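Local coordinates for protein berberine bridge enzyme-like 28 (Arabidopsis thaliana, PDB 5D79) that is a secreted, FAD-dependent oxidoreductase of the berberine bridge enzyme-like family that takes part in adaptation to salt stress, at residues D475-Y489 with D518-N530. Numbering follows the deposited sequence.
Sequences DMDLGMYLGKKKTKY and DFFCDEQSIPLVN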
loop_
_atom_site.group_PDB
_atom_site.type_symbol
_atom_site.label_atom_id
_atom_site.label_comp_id
_atom_site.label_asym_id
_atom_site.label_seq_id
_atom_site.Cartn_x
_atom_site.Cartn_y
_atom_site.Cartn_z
ATOM N N ASP A 475 2.749 4.120 -9.923
ATOM C CA ASP A 475 2.781 5.359 -10.686
ATOM C C ASP A 475 3.233 5.102 -12.138
ATOM O O ASP A 475 4.414 4.899 -12.424
ATOM C CB ASP A 475 3.694 6.373 -9.979
ATOM C CG ASP A 475 3.654 7.758 -10.613
ATOM O OD1 ASP A 475 2.760 8.040 -11.456
ATOM O OD2 ASP A 475 4.536 8.568 -10.250
ATOM N N MET A 476 2.268 5.105 -13.049
ATOM C CA MET A 476 2.538 4.909 -14.471
ATOM C C MET A 476 3.438 5.986 -15.047
ATOM O O MET A 476 4.051 5.793 -16.099
ATOM C CB MET A 476 1.226 4.883 -15.250
ATOM C CG MET A 476 0.283 3.829 -14.769
ATOM S SD MET A 476 0.926 2.248 -15.276
ATOM C CE MET A 476 -0.048 2.049 -16.771
ATOM N N ASP A 477 3.494 7.124 -14.359
ATOM C CA ASP A 477 4.304 8.260 -14.789
ATOM C C ASP A 477 5.801 7.985 -14.664
ATOM O O ASP A 477 6.605 8.698 -15.264
ATOM C CB ASP A 477 3.937 9.520 -13.996
ATOM C CG ASP A 477 2.575 10.081 -14.382
ATOM O OD1 ASP A 477 2.003 9.628 -15.406
ATOM O OD2 ASP A 477 2.086 10.987 -13.670
ATOM N N LEU A 478 6.168 6.955 -13.903
ATOM C CA LEU A 478 7.563 6.497 -13.860
ATOM C C LEU A 478 7.914 5.630 -15.087
ATOM O O LEU A 478 9.090 5.352 -15.354
ATOM C CB LEU A 478 7.844 5.716 -12.569
ATOM C CG LEU A 478 7.263 6.270 -11.266
ATOM C CD1 LEU A 478 7.596 5.345 -10.103
ATOM C CD2 LEU A 478 7.753 7.684 -11.003
ATOM N N GLY A 479 6.882 5.199 -15.816
ATOM C CA GLY A 479 7.057 4.417 -17.028
ATOM C C GLY A 479 6.162 3.189 -17.106
ATOM O O GLY A 479 5.725 2.672 -16.083
ATOM N N MET A 480 5.891 2.727 -18.325
ATOM C CA MET A 480 5.112 1.510 -18.545
ATOM C C MET A 480 5.558 0.811 -19.834
ATOM O O MET A 480 6.298 1.385 -20.629
ATOM C CB MET A 480 3.619 1.831 -18.596
ATOM C CG MET A 480 3.245 2.889 -19.619
ATOM S SD MET A 480 1.471 3.200 -19.670
ATOM C CE MET A 480 0.851 1.649 -20.332
ATOM N N TYR A 481 5.128 -0.434 -20.031
ATOM C CA TYR A 481 5.433 -1.160 -21.266
ATOM C C TYR A 481 4.620 -0.651 -22.462
ATOM O O TYR A 481 3.388 -0.703 -22.459
ATOM C CB TYR A 481 5.176 -2.654 -21.095
ATOM C CG TYR A 481 6.136 -3.370 -20.173
ATOM C CD1 TYR A 481 7.480 -3.526 -20.510
ATOM C CD2 TYR A 481 5.689 -3.927 -18.981
ATOM C CE1 TYR A 481 8.355 -4.188 -19.664
ATOM C CE2 TYR A 481 6.560 -4.595 -18.133
ATOM C CZ TYR A 481 7.887 -4.722 -18.478
ATOM O OH TYR A 481 8.733 -5.389 -17.624
ATOM N N LEU A 482 5.316 -0.181 -23.492
ATOM C CA LEU A 482 4.664 0.381 -24.667
ATOM C C LEU A 482 5.363 -0.059 -25.949
ATOM O O LEU A 482 4.747 -0.119 -27.013
ATOM C CB LEU A 482 4.637 1.905 -24.567
ATOM C CG LEU A 482 3.737 2.433 -23.445
ATOM C CD1 LEU A 482 4.014 3.894 -23.129
ATOM C CD2 LEU A 482 2.269 2.215 -23.809
ATOM N N GLY A 483 6.650 -0.379 -25.833
ATOM C CA GLY A 483 7.455 -0.788 -26.972
ATOM C C GLY A 483 8.615 0.162 -27.215
ATOM O O GLY A 483 9.086 0.303 -28.342
ATOM N N LYS A 484 9.063 0.819 -26.145
ATOM C CA LYS A 484 10.196 1.748 -26.182
ATOM C C LYS A 484 11.530 1.033 -26.445
ATOM O O LYS A 484 12.375 1.533 -27.194
ATOM C CB LYS A 484 10.263 2.538 -24.862
ATOM C CG LYS A 484 11.672 2.909 -24.392
ATOM C CD LYS A 484 11.765 2.918 -22.857
ATOM C CE LYS A 484 13.194 3.189 -22.357
ATOM N NZ LYS A 484 13.826 2.023 -21.655
ATOM N N LYS A 485 11.709 -0.133 -25.825
ATOM C CA LYS A 485 12.900 -0.958 -26.020
ATOM C C LYS A 485 12.556 -2.254 -26.767
ATOM O O LYS A 485 11.381 -2.568 -26.948
ATOM C CB LYS A 485 13.551 -1.277 -24.674
ATOM C CG LYS A 485 14.082 -0.064 -23.916
ATOM C CD LYS A 485 15.179 0.669 -24.686
ATOM C CE LYS A 485 16.392 0.962 -23.799
ATOM N NZ LYS A 485 17.264 -0.243 -23.581
ATOM N N LYS A 486 13.570 -3.003 -27.200
ATOM C CA LYS A 486 13.338 -4.247 -27.946
ATOM C C LYS A 486 12.659 -5.310 -27.100
ATOM O O LYS A 486 11.697 -5.947 -27.533
ATOM C CB LYS A 486 14.645 -4.834 -28.497
ATOM C CG LYS A 486 14.520 -6.331 -28.844
ATOM C CD LYS A 486 15.817 -6.967 -29.343
ATOM C CE LYS A 486 15.755 -8.504 -29.262
ATOM N NZ LYS A 486 14.684 -9.137 -30.102
ATOM N N THR A 487 13.183 -5.512 -25.898
ATOM C CA THR A 487 12.673 -6.541 -25.008
ATOM C C THR A 487 11.987 -5.925 -23.805
ATOM O O THR A 487 12.201 -4.757 -23.482
ATOM C CB THR A 487 13.796 -7.472 -24.520
ATOM O OG1 THR A 487 14.888 -6.683 -24.027
ATOM C CG2 THR A 487 14.276 -8.375 -25.660
ATOM N N LYS A 488 11.162 -6.715 -23.141
ATOM C CA LYS A 488 10.514 -6.229 -21.945
ATOM C C LYS A 488 11.543 -5.990 -20.855
ATOM O O LYS A 488 11.390 -5.067 -20.067
ATOM C CB LYS A 488 9.440 -7.200 -21.479
ATOM C CG LYS A 488 8.285 -7.287 -22.441
ATOM C CD LYS A 488 7.129 -8.072 -21.850
ATOM C CE LYS A 488 6.590 -7.426 -20.583
ATOM N NZ LYS A 488 5.362 -8.122 -20.105
ATOM N N TYR A 489 12.603 -6.791 -20.823
ATOM C CA TYR A 489 13.617 -6.625 -19.785
ATOM C C TYR A 489 14.222 -5.224 -19.783
ATOM O O TYR A 489 14.383 -4.617 -18.725
ATOM C CB TYR A 489 14.750 -7.656 -19.926
ATOM C CG TYR A 489 15.939 -7.345 -19.028
ATOM C CD1 TYR A 489 15.951 -7.735 -17.696
ATOM C CD2 TYR A 489 17.039 -6.635 -19.512
ATOM C CE1 TYR A 489 17.033 -7.438 -16.871
ATOM C CE2 TYR A 489 18.121 -6.328 -18.695
ATOM C CZ TYR A 489 18.110 -6.731 -17.378
ATOM O OH TYR A 489 19.175 -6.425 -16.568
ATOM N N ASP A 518 5.398 -15.856 -18.744
ATOM C CA ASP A 518 5.014 -14.487 -18.419
ATOM C C ASP A 518 3.475 -14.327 -18.415
ATOM O O ASP A 518 2.943 -13.366 -18.968
ATOM C CB ASP A 518 5.670 -13.510 -19.402
ATOM C CG ASP A 518 5.616 -12.066 -18.926
ATOM O OD1 ASP A 518 5.379 -11.838 -17.723
ATOM O OD2 ASP A 518 5.815 -11.157 -19.761
ATOM N N PHE A 519 2.760 -15.265 -17.792
ATOM C CA PHE A 519 1.304 -15.160 -17.736
ATOM C C PHE A 519 0.880 -13.981 -16.875
ATOM O O PHE A 519 0.007 -13.200 -17.256
ATOM C CB PHE A 519 0.645 -16.437 -17.195
ATOM C CG PHE A 519 -0.873 -16.324 -17.048
ATOM C CD1 PHE A 519 -1.706 -16.324 -18.176
ATOM C CD2 PHE A 519 -1.465 -16.211 -15.793
ATOM C CE1 PHE A 519 -3.100 -16.215 -18.048
ATOM C CE2 PHE A 519 -2.860 -16.101 -15.662
ATOM C CZ PHE A 519 -3.674 -16.105 -16.792
ATOM N N PHE A 520 1.493 -13.856 -15.706
ATOM C CA PHE A 520 1.128 -12.786 -14.790
ATOM C C PHE A 520 1.861 -11.496 -15.137
ATOM O O PHE A 520 3.003 -11.294 -14.730
ATOM C CB PHE A 520 1.404 -13.221 -13.354
ATOM C CG PHE A 520 0.577 -14.394 -12.927
ATOM C CD1 PHE A 520 -0.738 -14.221 -12.534
ATOM C CD2 PHE A 520 1.101 -15.675 -12.953
ATOM C CE1 PHE A 520 -1.507 -15.296 -12.155
ATOM C CE2 PHE A 520 0.330 -16.761 -12.581
ATOM C CZ PHE A 520 -0.972 -16.569 -12.181
ATOM N N CYS A 521 1.195 -10.633 -15.904
ATOM C CA CYS A 521 1.785 -9.383 -16.362
ATOM C C CYS A 521 0.772 -8.239 -16.355
ATOM O O CYS A 521 -0.398 -8.435 -16.663
ATOM C CB CYS A 521 2.381 -9.548 -17.774
ATOM S SG CYS A 521 1.190 -9.651 -19.172
ATOM N N ASP A 522 1.232 -7.049 -15.975
ATOM C CA ASP A 522 0.466 -5.817 -16.163
ATOM C C ASP A 522 1.365 -4.772 -16.821
ATOM O O ASP A 522 2.399 -5.112 -17.408
ATOM C CB ASP A 522 -0.125 -5.291 -14.838
ATOM C CG ASP A 522 0.875 -5.261 -13.692
ATOM O OD1 ASP A 522 2.057 -4.952 -13.897
ATOM O OD2 ASP A 522 0.464 -5.529 -12.552
ATOM N N GLU A 523 0.988 -3.505 -16.709
ATOM C CA GLU A 523 1.710 -2.437 -17.396
ATOM C C GLU A 523 3.086 -2.077 -16.784
ATOM O O GLU A 523 3.869 -1.347 -17.402
ATOM C CB GLU A 523 0.819 -1.194 -17.453
ATOM C CG GLU A 523 -0.380 -1.307 -18.414
ATOM C CD GLU A 523 -1.497 -2.222 -17.912
ATOM O OE1 GLU A 523 -1.555 -2.488 -16.690
ATOM O OE2 GLU A 523 -2.316 -2.668 -18.746
ATOM N N GLN A 524 3.374 -2.591 -15.586
ATOM C CA GLN A 524 4.650 -2.346 -14.905
ATOM C C GLN A 524 5.267 -3.622 -14.285
ATOM O O GLN A 524 6.177 -3.549 -13.448
ATOM C CB GLN A 524 4.468 -1.288 -13.810
ATOM C CG GLN A 524 4.588 0.151 -14.272
ATOM C CD GLN A 524 4.649 1.136 -13.108
ATOM O OE1 GLN A 524 4.260 0.810 -11.983
ATOM N NE2 GLN A 524 5.148 2.344 -13.372
ATOM N N SER A 525 4.783 -4.788 -14.695
ATOM C CA SER A 525 5.225 -6.037 -14.077
ATOM C C SER A 525 6.719 -6.322 -14.319
ATOM O O SER A 525 7.339 -5.773 -15.243
ATOM C CB SER A 525 4.366 -7.210 -14.576
ATOM O OG SER A 525 4.462 -7.357 -15.980
ATOM N N ILE A 526 7.287 -7.166 -13.459
ATOM C CA ILE A 526 8.678 -7.581 -13.562
ATOM C C ILE A 526 8.857 -8.382 -14.842
ATOM O O ILE A 526 8.080 -9.308 -15.096
ATOM C CB ILE A 526 9.097 -8.432 -12.338
ATOM C CG1 ILE A 526 8.931 -7.643 -11.029
ATOM C CG2 ILE A 526 10.518 -8.965 -12.489
ATOM C CD1 ILE A 526 9.838 -6.434 -10.899
ATOM N N PRO A 527 9.869 -8.028 -15.665
ATOM C CA PRO A 527 10.083 -8.718 -16.942
ATOM C C PRO A 527 10.884 -10.015 -16.822
ATOM O O PRO A 527 11.595 -10.257 -15.839
ATOM C CB PRO A 527 10.867 -7.687 -17.753
ATOM C CG PRO A 527 11.711 -7.016 -16.719
ATOM C CD PRO A 527 10.809 -6.903 -15.500
ATOM N N LEU A 528 10.756 -10.854 -17.839
ATOM C CA LEU A 528 11.609 -12.018 -17.959
ATOM C C LEU A 528 13.018 -11.591 -18.355
ATOM O O LEU A 528 13.218 -10.549 -18.980
ATOM C CB LEU A 528 11.051 -12.999 -18.990
ATOM C CG LEU A 528 9.742 -13.746 -18.762
ATOM C CD1 LEU A 528 9.318 -14.359 -20.082
ATOM C CD2 LEU A 528 9.887 -14.824 -17.715
ATOM N N VAL A 529 13.986 -12.425 -18.006
ATOM C CA VAL A 529 15.388 -12.185 -18.309
ATOM C C VAL A 529 15.699 -12.298 -19.816
ATOM O O VAL A 529 14.940 -12.906 -20.582
ATOM C CB VAL A 529 16.274 -13.172 -17.506
ATOM C CG1 VAL A 529 16.422 -14.481 -18.251
ATOM C CG2 VAL A 529 17.631 -12.559 -17.176
ATOM N N ASN A 530 16.810 -11.689 -20.233
ATOM C CA ASN A 530 17.276 -11.769 -21.619
ATOM C C ASN A 530 18.071 -13.051 -21.873
ATOM O O ASN A 530 17.642 -13.931 -22.623
ATOM C CB ASN A 530 18.141 -10.547 -21.975
ATOM C CG ASN A 530 17.322 -9.351 -22.479
ATOM O OD1 ASN A 530 16.103 -9.433 -22.651
ATOM N ND2 ASN A 530 18.005 -8.228 -22.715
HETATM O O HOH W 1 6.183 -8.970 -16.970
HETATM O O HOH W 2 12.541 -9.651 -21.439
#
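Tyr-481 N bonds to Glu-523 O at 3.1 Å and Met-480 CA lies near that same oxygen, a single backbone link between two segments that approach closely at two places, Met-480 by Gln-524 and Tyr-489 by Pro-527, with 482-486 bulging away between them. Gln-524 reaches across with an extended side chain, and its NE2 serves two carbonyls. The bond to Gly-479 O, 2.8 Å, is nearly straight (166°) and lies in the amide plane; the one to Asp-475 O, also 2.8 Å, is more bent, with NE2 above the carbonyl plane. Leu-478 N meets Asp-475 O from the opposite face, closing the 3-10 turn, while Tyr-499 holds Gln-524 OE1, so both ends of the amide are fixed. The methyl groups of Met-476 and Met-480 both rest on the aliphatic part of Glu-523.

Tyr-481 points its hydroxyl at Ser-525 O (2.8 Å), almost in line with the carbonyl bond, with Pro-527 CB close by. A bend at chi3 (61°) lays Lys-488 CE over the centre of one face of this ring; beyond it NZ bridges to Asp-518 OD2 at 3.1 Å, on that oxygen's syn side. A water joins Asp-518 OD1, Ser-525 OG and Ile-526 O, while Lys-511 is a second partner of Asp-518. Pro-527 packs against the start of helix 488-500, where a second water links Tyr-489 N to Leu-528 O. Asn-530 OD1 sits 3.5 Å from Tyr-489 CB and takes a weak bond from OG1 of the N-cap residue Thr-487.

The arrangement ties the last modelled part of the chain, after helix 504-514, to the loop leading into helix 488-500; in its Asx turn Asp-522 OD1 accepts from Gln-524 N, Ser-234 holds OD2, and the side chain lies about 4 Å from the bound FAD.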